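Aclacinomycin oxidoreductase (AknOx) (Streptomyces galilaeus, PDB 2IPI) catalyses the last two oxidations of the terminal sugar in aclacinomycin biosynthesis, turning aclacinomycin N into A and A into Y with bicovalently bound FAD and oxygen. Local coordinates at residues E262-R267 with E329-E334; W255-L260 with G301-D306; A378-H383 with R446-T451; L249-T254 with P335-S340. All blocks are in the same frame, centred on the assembly; numbering follows the deposited sequence.

Interaction 1 (E262-R267 with E329-E334); sequences EEAFTR and EGTGVE
Ala264, near the start of helix 262-278, shows how much of a helix-to-loop contact one methyl group can carry. Its CB lies 3.8 Å from Thr331 CG2 and 3.9 Å from the backbone N of Gly332, and Val333 CG1 approaches the same Ala264 CB to 4.2 Å. This is the tight half of the contact: a small side chain pointing toward the loop 329-334, with the CA atoms of Ala264 and Thr331 5.0 Å apart. Thr331 presents its methyl rather than its hydroxyl, because with chi1 at -57° CG2 stands anti to the backbone N, and the OG1 branch is turned instead toward Arg267 CB.

The other half lies on the solvent side, where both Arg267 and Gly330 are exposed. Arg267, three residues further along the helix, lays its aliphatic stem alongside the Gly330 carbonyl, CG at 3.6 Å and CD at 3.3 Å from Gly330 O. Bends at chi2 and chi3 then lead the guanidinium away from the loop, so the arginine touches here through methylenes and not through its charge. The two segments share no hydrogen bond and meet by van der Waals contact. Thr331 also reaches Ile268, which extends the packing along the same helix, while Phe265 faces away from the loop and meets Tyr381 edge-to-face. A surface helix that packs against the loop leading into the outermost strand, 336-342, fits the architecture of the substrate-binding domain in PCMH-type flavoproteins, an antiparallel sheet backed by helices.

Interaction 2 (W255-L260 with G301-D306); sequences WDWSAL and GQILLD
Trp255, Trp257 and Leu260 converge on Ile303, and each meets a different part of it. Chi1 of 60° sets Ile303 CG1 between the backbone N and the carbonyl carbon, with CG2 branching off at CB beside the backbone N. CG1 comes within 3.9 Å of Trp255 CB, with the two side chains oblique to each other, and Ile303 CD1 continues to Leu260 CD1, again at 3.9 Å. The other branch serves Trp257: Ile303 CG2 lies 3.7 Å from Trp257 NE1, the two side chains crossing at about a right angle. Trp257 also turns an edge of its ring to the neighbouring main chain, CD1 standing 3.6 Å from Gln302 N near the ring plane.

These side chains are mounted on adjacent antiparallel strands, 248-256 and 302-310, of the large sheet in the substrate-binding domain. Trp255 and Ile303 form a hydrogen-bonded pair, in which Trp255 N reaches Ile303 O at 3.2 Å, nearly straight (168°) and in the carbonyl plane; the return bond is weak. Past the end of the pairing, Trp257 N still bonds to Gly301 O at 2.9 Å, just where a type I turn, Trp257 to Leu260, leads the chain toward helix 262-278. Trp255 and Leu305 run side by side, pointing the same way, and Trp255 CZ3 brings the ring edge to 3.8 Å from Leu305 CB. Beyond the two segments, Trp257 NE1 makes a weak hydrogen bond to Asn296 O, and the Trp257 indole meets the ring of Tyr381.

Interaction 3 (A378-H383 with R446-T451); sequences ATLYRH and REIFAT
Thr379 and Arg382 are brought to Glu447 and Ile448 by their torsions. In Thr379, chi1 of -70° puts CG2 anti to the backbone N and OG1 anti to the carbonyl carbon, which turns the methyl toward Ile448. Arg382 leaves its helix with CG anti to the backbone N (chi1 -159°) and then bends sharply at chi3 (-33°), a turn that brings NH1 toward Glu447 OE2. The setting is a helix-helix contact: helix 374-385 meets the last turn of helix 434-448, and on another flank it packs on helix 262-278 through Ala378, Leu380 and Tyr381.

The apolar part is compact. Thr379 CG2 lies 3.6 Å from Ile448 CG2, the two side chains at about a right angle, while Leu380 CD1 reaches the same Ile448 methyl more loosely at 4.5 Å; both Leu380 and Ile448 also touch Trp372. On the exposed side, Glu447, extended beyond CG, and Arg382 form a salt bridge. The NH1 to OE2 bond is weak at 3.2 Å, and the carboxylate is crowded in the model, which makes its placement uncertain. Thr379 OG1 has a weak bond to Ala375 O in its own helix. A water spans the two helices near their threonine and glutamate, although its approach to Thr379 OG1 is too short to be trusted. On its other side this water donates to Glu447 O at 2.8 Å, close to where the helix ends.

Interaction 4 (L249-T254 with P335-S340); sequences LRHIVT and PAVQRS
Arg250 N to Ser340 O, at 2.7 Å and almost straight (171°), is the shortest of six main-chain hydrogen bonds that join strands 249-254 and 336-340. Ile252 and Gln338 exchange bonds of 2.8 Å each, Ile252 N to Gln338 O and Gln338 N to Ile252 O, and Thr254 and Ala336 close the set at 3.1 Å in both directions between N and O. Ile252 O also accepts a hydrogen bond from a water. This is regular antiparallel pairing, the strand directions 164° apart, and it fastens the outermost strand 336-342 onto the large sheet of the substrate-binding domain.

The non-hydrogen-bonded pair His251 and Arg339 packs on the opposite face of the sheet from Ile252 and Gln338. Arg339 CG sits over the imidazole face, 4.0 Å from the centroid of the His251 ring, a CH-pi contact with the guanidinium plane steeply inclined to the ring. Glu317 takes a hydrogen bond with His251 NE2 and forms a long, weak ion pair with Arg339. On the other face, Ile252 CG2 presses on Gln338 CB at 3.3 Å, side by side. Back on the His251 face, Val253 CG1 is just as close to Pro335 CB, tighter than normal carbon contact.

Interactions 2 and 4 share strand 248-256, which pairs with 302-310 along one edge and 336-342 along the other; a probable hydrogen bond from Leu305 N to Val253 O, 2.9 Å, links them. Interaction 1 follows where this strand gives way to helix 262-278, and Val333 CG2 touches Trp255 CD1 at 3.3 Å. Tyr381 ties interaction 3 to both 1 and 2: CD2 touches Glu262 CG at 3.3 Å and OH bonds weakly to Leu260 O, whereas the nearest atoms of 3 and 4 are about 13 Å apart. The sheet leads toward the active site: the side chains of Leu305 and Arg250 lie about 9 and 11 Å from that of Tyr397, and that of Gln302 about 10 Å from the bound anthracycline.

Interaction 1 (E262-R267 with E329-E334)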
loop_
_atom_site.group_PDB
_atom_site.type_symbol
_atom_site.label_atom_id
_atom_site.label_comp_id
_atom_site.label_asym_id
_atom_site.label_seq_id
_atom_site.Cartn_x
_atom_site.Cartn_y
_atom_site.Cartn_z
ATOM N N GLU A 262 10.910 -11.372 27.698
ATOM C CA GLU A 262 11.203 -10.031 27.191
ATOM C C GLU A 262 12.590 -10.032 26.562
ATOM O O GLU A 262 12.806 -9.492 25.469
ATOM C CB GLU A 262 11.089 -8.983 28.297
ATOM C CG GLU A 262 10.908 -7.593 27.694
ATOM C CD GLU A 262 11.514 -6.495 28.530
ATOM O OE1 GLU A 262 12.170 -5.606 27.946
ATOM O OE2 GLU A 262 11.314 -6.532 29.762
ATOM N N GLU A 263 13.521 -10.663 27.279
ATOM C CA GLU A 263 14.881 -10.738 26.763
ATOM C C GLU A 263 14.978 -11.459 25.421
ATOM O O GLU A 263 15.656 -10.959 24.514
ATOM C CB GLU A 263 15.846 -11.428 27.743
ATOM C CG GLU A 263 15.269 -11.984 29.017
ATOM C CD GLU A 263 16.087 -11.702 30.258
ATOM O OE1 GLU A 263 17.268 -12.121 30.291
ATOM O OE2 GLU A 263 15.567 -11.061 31.204
ATOM N N ALA A 264 14.372 -12.631 25.241
ATOM C CA ALA A 264 14.520 -13.298 23.942
ATOM C C ALA A 264 13.797 -12.521 22.838
ATOM O O ALA A 264 14.344 -12.405 21.737
ATOM C CB ALA A 264 14.027 -14.730 23.966
ATOM N N PHE A 265 12.600 -11.995 23.081
ATOM C CA PHE A 265 11.881 -11.198 22.078
ATOM C C PHE A 265 12.783 -10.092 21.545
ATOM O O PHE A 265 12.881 -9.865 20.340
ATOM C CB PHE A 265 10.617 -10.605 22.688
ATOM C CG PHE A 265 9.738 -9.710 21.836
ATOM C CD1 PHE A 265 8.677 -10.246 21.119
ATOM C CD2 PHE A 265 9.957 -8.343 21.760
ATOM C CE1 PHE A 265 7.849 -9.448 20.344
ATOM C CE2 PHE A 265 9.142 -7.536 20.978
ATOM C CZ PHE A 265 8.097 -8.094 20.262
ATOM N N THR A 266 13.458 -9.411 22.465
ATOM C CA THR A 266 14.345 -8.305 22.123
ATOM C C THR A 266 15.555 -8.767 21.340
ATOM O O THR A 266 16.007 -8.102 20.406
ATOM C CB THR A 266 14.807 -7.562 23.391
ATOM O OG1 THR A 266 13.729 -6.775 23.908
ATOM C CG2 THR A 266 15.932 -6.590 23.072
ATOM N N ARG A 267 16.152 -9.924 21.671
ATOM C CA ARG A 267 17.235 -10.386 20.810
ATOM C C ARG A 267 16.734 -10.603 19.378
ATOM O O ARG A 267 17.453 -10.287 18.442
ATOM C CB ARG A 267 17.841 -11.694 21.316
ATOM C CG ARG A 267 18.274 -11.570 22.766
ATOM C CD ARG A 267 19.788 -11.513 22.848
ATOM N NE ARG A 267 20.265 -10.130 22.901
ATOM C CZ ARG A 267 21.342 -9.780 23.585
ATOM N NH1 ARG A 267 21.728 -8.504 23.595
ATOM N NH2 ARG A 267 22.031 -10.696 24.255
ATOM N N GLU A 329 19.733 -15.885 16.650
ATOM C CA GLU A 329 21.032 -16.325 17.144
ATOM C C GLU A 329 21.168 -16.203 18.656
ATOM O O GLU A 329 21.441 -17.189 19.349
ATOM C CB GLU A 329 22.196 -15.552 16.509
ATOM C CG GLU A 329 23.438 -16.432 16.411
ATOM C CD GLU A 329 24.439 -16.260 17.527
ATOM O OE1 GLU A 329 25.261 -17.177 17.731
ATOM O OE2 GLU A 329 24.424 -15.210 18.214
ATOM N N GLY A 330 20.962 -15.017 19.232
ATOM C CA GLY A 330 21.179 -14.916 20.679
ATOM C C GLY A 330 19.949 -15.258 21.501
ATOM O O GLY A 330 19.836 -14.839 22.648
ATOM N N THR A 331 19.027 -16.010 20.919
ATOM C CA THR A 331 17.725 -16.262 21.525
ATOM C C THR A 331 17.773 -17.421 22.495
ATOM O O THR A 331 18.690 -18.239 22.524
ATOM C CB THR A 331 16.704 -16.512 20.395
ATOM O OG1 THR A 331 16.755 -15.341 19.546
ATOM C CG2 THR A 331 15.273 -16.626 20.872
ATOM N N GLY A 332 16.741 -17.501 23.335
ATOM C CA GLY A 332 16.678 -18.619 24.269
ATOM C C GLY A 332 15.718 -19.680 23.787
ATOM O O GLY A 332 15.682 -20.756 24.379
ATOM N N VAL A 333 14.941 -19.384 22.733
ATOM C CA VAL A 333 13.943 -20.375 22.318
ATOM C C VAL A 333 14.119 -20.785 20.863
ATOM O O VAL A 333 14.527 -20.000 20.007
ATOM C CB VAL A 333 12.504 -19.883 22.554
ATOM C CG1 VAL A 333 12.505 -18.588 23.351
ATOM C CG2 VAL A 333 11.778 -19.728 21.228
ATOM N N GLU A 334 13.802 -22.055 20.583
ATOM C CA GLU A 334 13.966 -22.555 19.225
ATOM C C GLU A 334 12.633 -22.687 18.487
ATOM O O GLU A 334 11.694 -23.306 18.977
ATOM C CB GLU A 334 14.696 -23.900 19.228
ATOM C CG GLU A 334 14.443 -24.707 17.966
ATOM C CD GLU A 334 15.580 -24.680 16.958
ATOM O OE1 GLU A 334 15.784 -25.711 16.284
ATOM O OE2 GLU A 334 16.253 -23.628 16.870
#

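Interaction 2 (W255-L260 with G301-D306)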
loop_
_atom_site.group_PDB
_atom_site.type_symbol
_atom_site.label_atom_id
_atom_site.label_comp_id
_atom_site.label_asym_id
_atom_site.label_seq_id
_atom_site.Cartn_x
_atom_site.Cartn_y
_atom_site.Cartn_z
ATOM N N TRP A 255 7.260 -18.734 16.910
ATOM C CA TRP A 255 7.759 -18.782 18.277
ATOM C C TRP A 255 6.604 -18.625 19.264
ATOM O O TRP A 255 5.919 -17.593 19.229
ATOM C CB TRP A 255 8.786 -17.697 18.522
ATOM C CG TRP A 255 10.113 -17.761 17.845
ATOM C CD1 TRP A 255 11.244 -18.369 18.297
ATOM C CD2 TRP A 255 10.464 -17.180 16.579
ATOM N NE1 TRP A 255 12.277 -18.216 17.401
ATOM C CE2 TRP A 255 11.815 -17.483 16.330
ATOM C CE3 TRP A 255 9.761 -16.434 15.627
ATOM C CZ2 TRP A 255 12.482 -17.076 15.185
ATOM C CZ3 TRP A 255 10.436 -16.032 14.487
ATOM C CH2 TRP A 255 11.779 -16.342 14.257
ATOM N N ASP A 256 6.373 -19.622 20.120
ATOM C CA ASP A 256 5.198 -19.592 20.996
ATOM C C ASP A 256 5.338 -18.513 22.067
ATOM O O ASP A 256 6.448 -18.244 22.514
ATOM C CB ASP A 256 4.926 -20.952 21.650
ATOM C CG ASP A 256 4.520 -22.055 20.692
ATOM O OD1 ASP A 256 5.402 -22.448 19.893
ATOM O OD2 ASP A 256 3.373 -22.548 20.701
ATOM N N TRP A 257 4.254 -17.862 22.475
ATOM C CA TRP A 257 4.343 -16.763 23.430
ATOM C C TRP A 257 4.757 -17.262 24.809
ATOM O O TRP A 257 5.407 -16.552 25.572
ATOM C CB TRP A 257 3.011 -15.976 23.538
ATOM C CG TRP A 257 3.087 -14.719 22.708
ATOM C CD1 TRP A 257 2.571 -14.523 21.463
ATOM C CD2 TRP A 257 3.724 -13.490 23.075
ATOM N NE1 TRP A 257 2.842 -13.252 21.028
ATOM C CE2 TRP A 257 3.553 -12.592 22.001
ATOM C CE3 TRP A 257 4.424 -13.048 24.203
ATOM C CZ2 TRP A 257 4.055 -11.291 22.013
ATOM C CZ3 TRP A 257 4.918 -11.761 24.217
ATOM C CH2 TRP A 257 4.732 -10.885 23.137
ATOM N N SER A 258 4.365 -18.486 25.151
ATOM C CA SER A 258 4.641 -18.948 26.514
ATOM C C SER A 258 6.128 -19.131 26.734
ATOM O O SER A 258 6.639 -18.997 27.850
ATOM C CB SER A 258 3.875 -20.242 26.797
ATOM O OG SER A 258 4.349 -21.300 25.986
ATOM N N ALA A 259 6.877 -19.448 25.666
ATOM C CA ALA A 259 8.311 -19.665 25.853
ATOM C C ALA A 259 9.097 -18.396 25.547
ATOM O O ALA A 259 10.321 -18.347 25.557
ATOM C CB ALA A 259 8.796 -20.810 24.988
ATOM N N LEU A 260 8.344 -17.337 25.255
ATOM C CA LEU A 260 8.975 -16.066 24.939
ATOM C C LEU A 260 9.147 -15.220 26.197
ATOM O O LEU A 260 8.225 -15.093 26.998
ATOM C CB LEU A 260 8.170 -15.299 23.884
ATOM C CG LEU A 260 8.420 -15.801 22.453
ATOM C CD1 LEU A 260 7.474 -15.120 21.478
ATOM C CD2 LEU A 260 9.877 -15.581 22.075
ATOM N N GLY A 301 -1.304 -16.523 20.437
ATOM C CA GLY A 301 -0.541 -17.730 20.653
ATOM C C GLY A 301 0.920 -17.650 20.275
ATOM O O GLY A 301 1.792 -18.172 20.980
ATOM N N GLN A 302 1.225 -17.002 19.153
ATOM C CA GLN A 302 2.596 -16.929 18.680
ATOM C C GLN A 302 2.823 -15.765 17.724
ATOM O O GLN A 302 1.882 -15.276 17.118
ATOM C CB GLN A 302 2.913 -18.244 17.948
ATOM C CG GLN A 302 2.345 -18.357 16.555
ATOM C CD GLN A 302 1.159 -19.280 16.370
ATOM O OE1 GLN A 302 1.071 -20.039 15.404
ATOM N NE2 GLN A 302 0.236 -19.174 17.317
ATOM N N ILE A 303 4.079 -15.383 17.607
ATOM C CA ILE A 303 4.619 -14.450 16.644
ATOM C C ILE A 303 5.128 -15.250 15.444
ATOM O O ILE A 303 5.625 -16.369 15.571
ATOM C CB ILE A 303 5.764 -13.581 17.178
ATOM C CG1 ILE A 303 6.990 -14.360 17.657
ATOM C CG2 ILE A 303 5.269 -12.652 18.285
ATOM C CD1 ILE A 303 8.173 -13.506 18.025
ATOM N N LEU A 304 4.964 -14.691 14.248
ATOM C CA LEU A 304 5.275 -15.507 13.069
ATOM C C LEU A 304 6.088 -14.723 12.057
ATOM O O LEU A 304 5.744 -13.609 11.667
ATOM C CB LEU A 304 3.963 -16.020 12.494
ATOM C CG LEU A 304 3.934 -16.876 11.248
ATOM C CD1 LEU A 304 2.731 -17.814 11.335
ATOM C CD2 LEU A 304 3.845 -16.004 10.007
ATOM N N LEU A 305 7.184 -15.316 11.627
ATOM C CA LEU A 305 8.052 -14.757 10.592
ATOM C C LEU A 305 7.759 -15.485 9.274
ATOM O O LEU A 305 8.063 -16.677 9.194
ATOM C CB LEU A 305 9.499 -14.915 11.004
ATOM C CG LEU A 305 10.608 -13.926 10.713
ATOM C CD1 LEU A 305 11.826 -14.618 10.091
ATOM C CD2 LEU A 305 10.136 -12.786 9.816
ATOM N N ASP A 306 7.185 -14.807 8.295
ATOM C CA ASP A 306 6.782 -15.402 7.023
ATOM C C ASP A 306 7.707 -14.959 5.898
ATOM O O ASP A 306 7.672 -13.825 5.428
ATOM C CB ASP A 306 5.326 -15.059 6.730
ATOM C CG ASP A 306 4.750 -15.748 5.508
ATOM O OD1 ASP A 306 3.536 -15.594 5.268
ATOM O OD2 ASP A 306 5.484 -16.439 4.778
#

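Interaction 3 (A378-H383 with R446-T451)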
loop_
_atom_site.group_PDB
_atom_site.type_symbol
_atom_site.label_atom_id
_atom_site.label_comp_id
_atom_site.label_asym_id
_atom_site.label_seq_id
_atom_site.Cartn_x
_atom_site.Cartn_y
_atom_site.Cartn_z
ATOM N N ALA A 378 11.242 -2.568 23.645
ATOM C CA ALA A 378 10.662 -2.872 24.950
ATOM C C ALA A 378 9.217 -2.401 25.048
ATOM O O ALA A 378 8.419 -3.056 25.726
ATOM C CB ALA A 378 11.504 -2.256 26.054
ATOM N N THR A 379 8.907 -1.286 24.400
ATOM C CA THR A 379 7.560 -0.749 24.244
ATOM C C THR A 379 6.697 -1.786 23.531
ATOM O O THR A 379 5.573 -2.093 23.929
ATOM C CB THR A 379 7.555 0.564 23.438
ATOM O OG1 THR A 379 8.159 1.617 24.208
ATOM C CG2 THR A 379 6.140 1.017 23.125
ATOM N N LEU A 380 7.285 -2.326 22.468
ATOM C CA LEU A 380 6.719 -3.384 21.656
ATOM C C LEU A 380 6.358 -4.585 22.523
ATOM O O LEU A 380 5.197 -4.991 22.593
ATOM C CB LEU A 380 7.713 -3.805 20.567
ATOM C CG LEU A 380 7.295 -3.617 19.108
ATOM C CD1 LEU A 380 6.088 -2.709 18.980
ATOM C CD2 LEU A 380 8.449 -3.066 18.287
ATOM N N TYR A 381 7.346 -5.161 23.201
ATOM C CA TYR A 381 7.069 -6.348 24.008
ATOM C C TYR A 381 5.978 -6.092 25.041
ATOM O O TYR A 381 5.036 -6.884 25.150
ATOM C CB TYR A 381 8.343 -6.861 24.694
ATOM C CG TYR A 381 8.118 -8.149 25.461
ATOM C CD1 TYR A 381 8.234 -9.368 24.799
ATOM C CD2 TYR A 381 7.799 -8.178 26.807
ATOM C CE1 TYR A 381 8.032 -10.556 25.469
ATOM C CE2 TYR A 381 7.601 -9.365 27.488
ATOM C CZ TYR A 381 7.721 -10.557 26.809
ATOM O OH TYR A 381 7.528 -11.756 27.455
ATOM N N ARG A 382 6.065 -5.028 25.836
ATOM C CA ARG A 382 5.074 -4.852 26.904
ATOM C C ARG A 382 3.659 -4.741 26.364
ATOM O O ARG A 382 2.690 -5.308 26.886
ATOM C CB ARG A 382 5.388 -3.613 27.735
ATOM C CG ARG A 382 4.764 -3.599 29.128
ATOM C CD ARG A 382 5.010 -2.224 29.756
ATOM N NE ARG A 382 6.293 -1.655 29.316
ATOM C CZ ARG A 382 6.438 -0.494 28.701
ATOM N NH1 ARG A 382 5.376 0.245 28.436
ATOM N NH2 ARG A 382 7.610 -0.019 28.317
ATOM N N HIS A 383 3.502 -3.956 25.298
ATOM C CA HIS A 383 2.150 -3.788 24.751
ATOM C C HIS A 383 1.683 -5.030 24.024
ATOM O O HIS A 383 0.483 -5.303 23.899
ATOM C CB HIS A 383 2.127 -2.592 23.809
ATOM C CG HIS A 383 1.633 -1.349 24.494
ATOM N ND1 HIS A 383 2.476 -0.431 25.076
ATOM C CD2 HIS A 383 0.380 -0.895 24.690
ATOM C CE1 HIS A 383 1.756 0.541 25.598
ATOM N NE2 HIS A 383 0.479 0.294 25.379
ATOM N N ARG A 446 2.180 6.051 19.656
ATOM C CA ARG A 446 2.718 7.247 20.294
ATOM C C ARG A 446 3.900 6.907 21.195
ATOM O O ARG A 446 4.881 7.633 21.342
ATOM C CB ARG A 446 1.629 7.958 21.100
ATOM N N GLU A 447 3.791 5.748 21.840
ATOM C CA GLU A 447 4.843 5.338 22.775
ATOM C C GLU A 447 6.103 4.923 22.046
ATOM O O GLU A 447 7.209 5.276 22.487
ATOM C CB GLU A 447 4.287 4.214 23.642
ATOM C CG GLU A 447 4.845 4.157 25.055
ATOM C CD GLU A 447 4.427 2.844 25.704
ATOM O OE1 GLU A 447 3.290 2.798 26.222
ATOM O OE2 GLU A 447 5.242 1.899 25.654
ATOM N N ILE A 448 6.045 4.175 20.930
ATOM C CA ILE A 448 7.366 3.954 20.335
ATOM C C ILE A 448 7.830 5.182 19.557
ATOM O O ILE A 448 9.006 5.258 19.181
ATOM C CB ILE A 448 7.487 2.715 19.436
ATOM C CG1 ILE A 448 7.675 3.075 17.954
ATOM C CG2 ILE A 448 6.349 1.728 19.640
ATOM C CD1 ILE A 448 6.640 2.409 17.098
ATOM N N PHE A 449 6.983 6.173 19.273
ATOM C CA PHE A 449 7.520 7.325 18.535
ATOM C C PHE A 449 7.513 8.575 19.422
ATOM O O PHE A 449 7.658 9.699 18.946
ATOM C CB PHE A 449 6.745 7.573 17.242
ATOM C CG PHE A 449 7.088 6.506 16.202
ATOM C CD1 PHE A 449 8.392 6.366 15.769
ATOM C CD2 PHE A 449 6.099 5.677 15.698
ATOM C CE1 PHE A 449 8.736 5.409 14.823
ATOM C CE2 PHE A 449 6.423 4.716 14.751
ATOM C CZ PHE A 449 7.734 4.595 14.336
ATOM N N ALA A 450 7.350 8.277 20.699
ATOM C CA ALA A 450 7.246 9.213 21.800
ATOM C C ALA A 450 8.380 10.221 21.840
ATOM O O ALA A 450 8.151 11.369 22.236
ATOM C CB ALA A 450 7.187 8.442 23.119
ATOM N N THR A 451 9.608 9.856 21.466
ATOM C CA THR A 451 10.668 10.854 21.584
ATOM C C THR A 451 10.551 11.958 20.548
ATOM O O THR A 451 11.273 12.952 20.541
ATOM C CB THR A 451 12.064 10.209 21.467
ATOM O OG1 THR A 451 13.002 11.162 21.976
ATOM C CG2 THR A 451 12.414 9.917 20.025
HETATM O O HOH W 1 9.252 3.518 23.213
#

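Interaction 4 (L249-T254 with P335-S340)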
loop_
_atom_site.group_PDB
_atom_site.type_symbol
_atom_site.label_atom_id
_atom_site.label_comp_id
_atom_site.label_asym_id
_atom_site.label_seq_id
_atom_site.Cartn_x
_atom_site.Cartn_y
_atom_site.Cartn_z
ATOM N N LEU A 249 9.593 -20.441 -2.818
ATOM C CA LEU A 249 9.980 -21.232 -1.646
ATOM C C LEU A 249 9.621 -20.466 -0.366
ATOM O O LEU A 249 10.040 -19.324 -0.200
ATOM C CB LEU A 249 11.468 -21.558 -1.662
ATOM C CG LEU A 249 12.096 -22.048 -0.356
ATOM C CD1 LEU A 249 11.328 -23.212 0.250
ATOM C CD2 LEU A 249 13.552 -22.453 -0.578
ATOM N N ARG A 250 8.863 -21.099 0.524
ATOM C CA ARG A 250 8.427 -20.442 1.745
ATOM C C ARG A 250 8.853 -21.162 3.021
ATOM O O ARG A 250 8.772 -22.390 3.137
ATOM C CB ARG A 250 6.892 -20.322 1.737
ATOM C CG ARG A 250 6.382 -19.239 2.678
ATOM C CD ARG A 250 4.856 -19.219 2.686
ATOM N NE ARG A 250 4.312 -18.926 1.360
ATOM C CZ ARG A 250 4.130 -17.703 0.875
ATOM N NH1 ARG A 250 4.439 -16.621 1.579
ATOM N NH2 ARG A 250 3.626 -17.552 -0.348
ATOM N N HIS A 251 9.310 -20.380 4.002
ATOM C CA HIS A 251 9.491 -20.848 5.365
ATOM C C HIS A 251 8.609 -19.992 6.286
ATOM O O HIS A 251 8.747 -18.768 6.294
ATOM C CB HIS A 251 10.908 -20.748 5.920
ATOM C CG HIS A 251 11.974 -21.491 5.186
ATOM N ND1 HIS A 251 13.250 -21.636 5.669
ATOM C CD2 HIS A 251 11.952 -22.125 3.995
ATOM C CE1 HIS A 251 13.975 -22.328 4.801
ATOM N NE2 HIS A 251 13.201 -22.644 3.773
ATOM N N ILE A 252 7.726 -20.628 7.038
ATOM C CA ILE A 252 7.056 -19.975 8.157
ATOM C C ILE A 252 7.672 -20.480 9.464
ATOM O O ILE A 252 7.622 -21.678 9.749
ATOM C CB ILE A 252 5.535 -20.196 8.143
ATOM C CG1 ILE A 252 4.851 -19.825 9.459
ATOM C CG2 ILE A 252 5.189 -21.617 7.728
ATOM C CD1 ILE A 252 3.765 -20.768 9.923
ATOM N N VAL A 253 8.261 -19.548 10.185
ATOM C CA VAL A 253 8.945 -19.707 11.453
ATOM C C VAL A 253 8.067 -19.153 12.573
ATOM O O VAL A 253 7.674 -17.981 12.529
ATOM C CB VAL A 253 10.289 -18.955 11.428
ATOM C CG1 VAL A 253 11.154 -19.277 12.638
ATOM C CG2 VAL A 253 11.051 -19.271 10.145
ATOM N N THR A 254 7.733 -19.952 13.581
ATOM C CA THR A 254 6.847 -19.490 14.644
ATOM C C THR A 254 7.432 -19.718 16.033
ATOM O O THR A 254 8.031 -20.767 16.307
ATOM C CB THR A 254 5.482 -20.203 14.581
ATOM O OG1 THR A 254 4.533 -19.386 13.885
ATOM C CG2 THR A 254 4.948 -20.403 15.993
ATOM N N PRO A 335 12.569 -22.054 17.318
ATOM C CA PRO A 335 11.309 -21.942 16.594
ATOM C C PRO A 335 10.928 -23.210 15.838
ATOM O O PRO A 335 11.774 -24.080 15.642
ATOM C CB PRO A 335 11.610 -20.833 15.569
ATOM C CG PRO A 335 13.073 -20.986 15.310
ATOM C CD PRO A 335 13.687 -21.396 16.625
ATOM N N ALA A 336 9.665 -23.240 15.418
ATOM C CA ALA A 336 9.186 -24.200 14.437
ATOM C C ALA A 336 9.417 -23.648 13.029
ATOM O O ALA A 336 9.472 -22.437 12.794
ATOM C CB ALA A 336 7.726 -24.547 14.656
ATOM N N VAL A 337 9.568 -24.570 12.084
ATOM C CA VAL A 337 9.806 -24.171 10.701
ATOM C C VAL A 337 8.948 -24.993 9.753
ATOM O O VAL A 337 9.056 -26.217 9.733
ATOM C CB VAL A 337 11.278 -24.332 10.271
ATOM C CG1 VAL A 337 11.478 -23.633 8.927
ATOM C CG2 VAL A 337 12.227 -23.797 11.325
ATOM N N GLN A 338 8.100 -24.336 8.976
ATOM C CA GLN A 338 7.354 -25.016 7.923
ATOM C C GLN A 338 7.852 -24.528 6.568
ATOM O O GLN A 338 7.935 -23.332 6.315
ATOM C CB GLN A 338 5.846 -24.823 8.110
ATOM C CG GLN A 338 5.377 -25.594 9.340
ATOM C CD GLN A 338 4.379 -24.868 10.218
ATOM O OE1 GLN A 338 3.173 -25.127 10.180
ATOM N NE2 GLN A 338 4.850 -23.938 11.035
ATOM N N ARG A 339 8.210 -25.497 5.729
ATOM C CA ARG A 339 8.784 -25.205 4.422
ATOM C C ARG A 339 7.879 -25.717 3.307
ATOM O O ARG A 339 7.135 -26.685 3.449
ATOM C CB ARG A 339 10.177 -25.809 4.281
ATOM C CG ARG A 339 11.124 -25.504 5.445
ATOM C CD ARG A 339 12.303 -26.463 5.364
ATOM N NE ARG A 339 13.503 -25.916 5.980
ATOM C CZ ARG A 339 13.886 -26.196 7.218
ATOM N NH1 ARG A 339 13.154 -27.012 7.964
ATOM N NH2 ARG A 339 15.001 -25.654 7.695
ATOM N N SER A 340 7.931 -25.039 2.164
ATOM C CA SER A 340 7.124 -25.470 1.026
ATOM C C SER A 340 7.583 -24.761 -0.244
ATOM O O SER A 340 8.004 -23.603 -0.180
ATOM C CB SER A 340 5.636 -25.225 1.275
ATOM O OG SER A 340 5.407 -23.945 1.838
HETATM O O HOH W 2 6.570 -22.667 12.307
#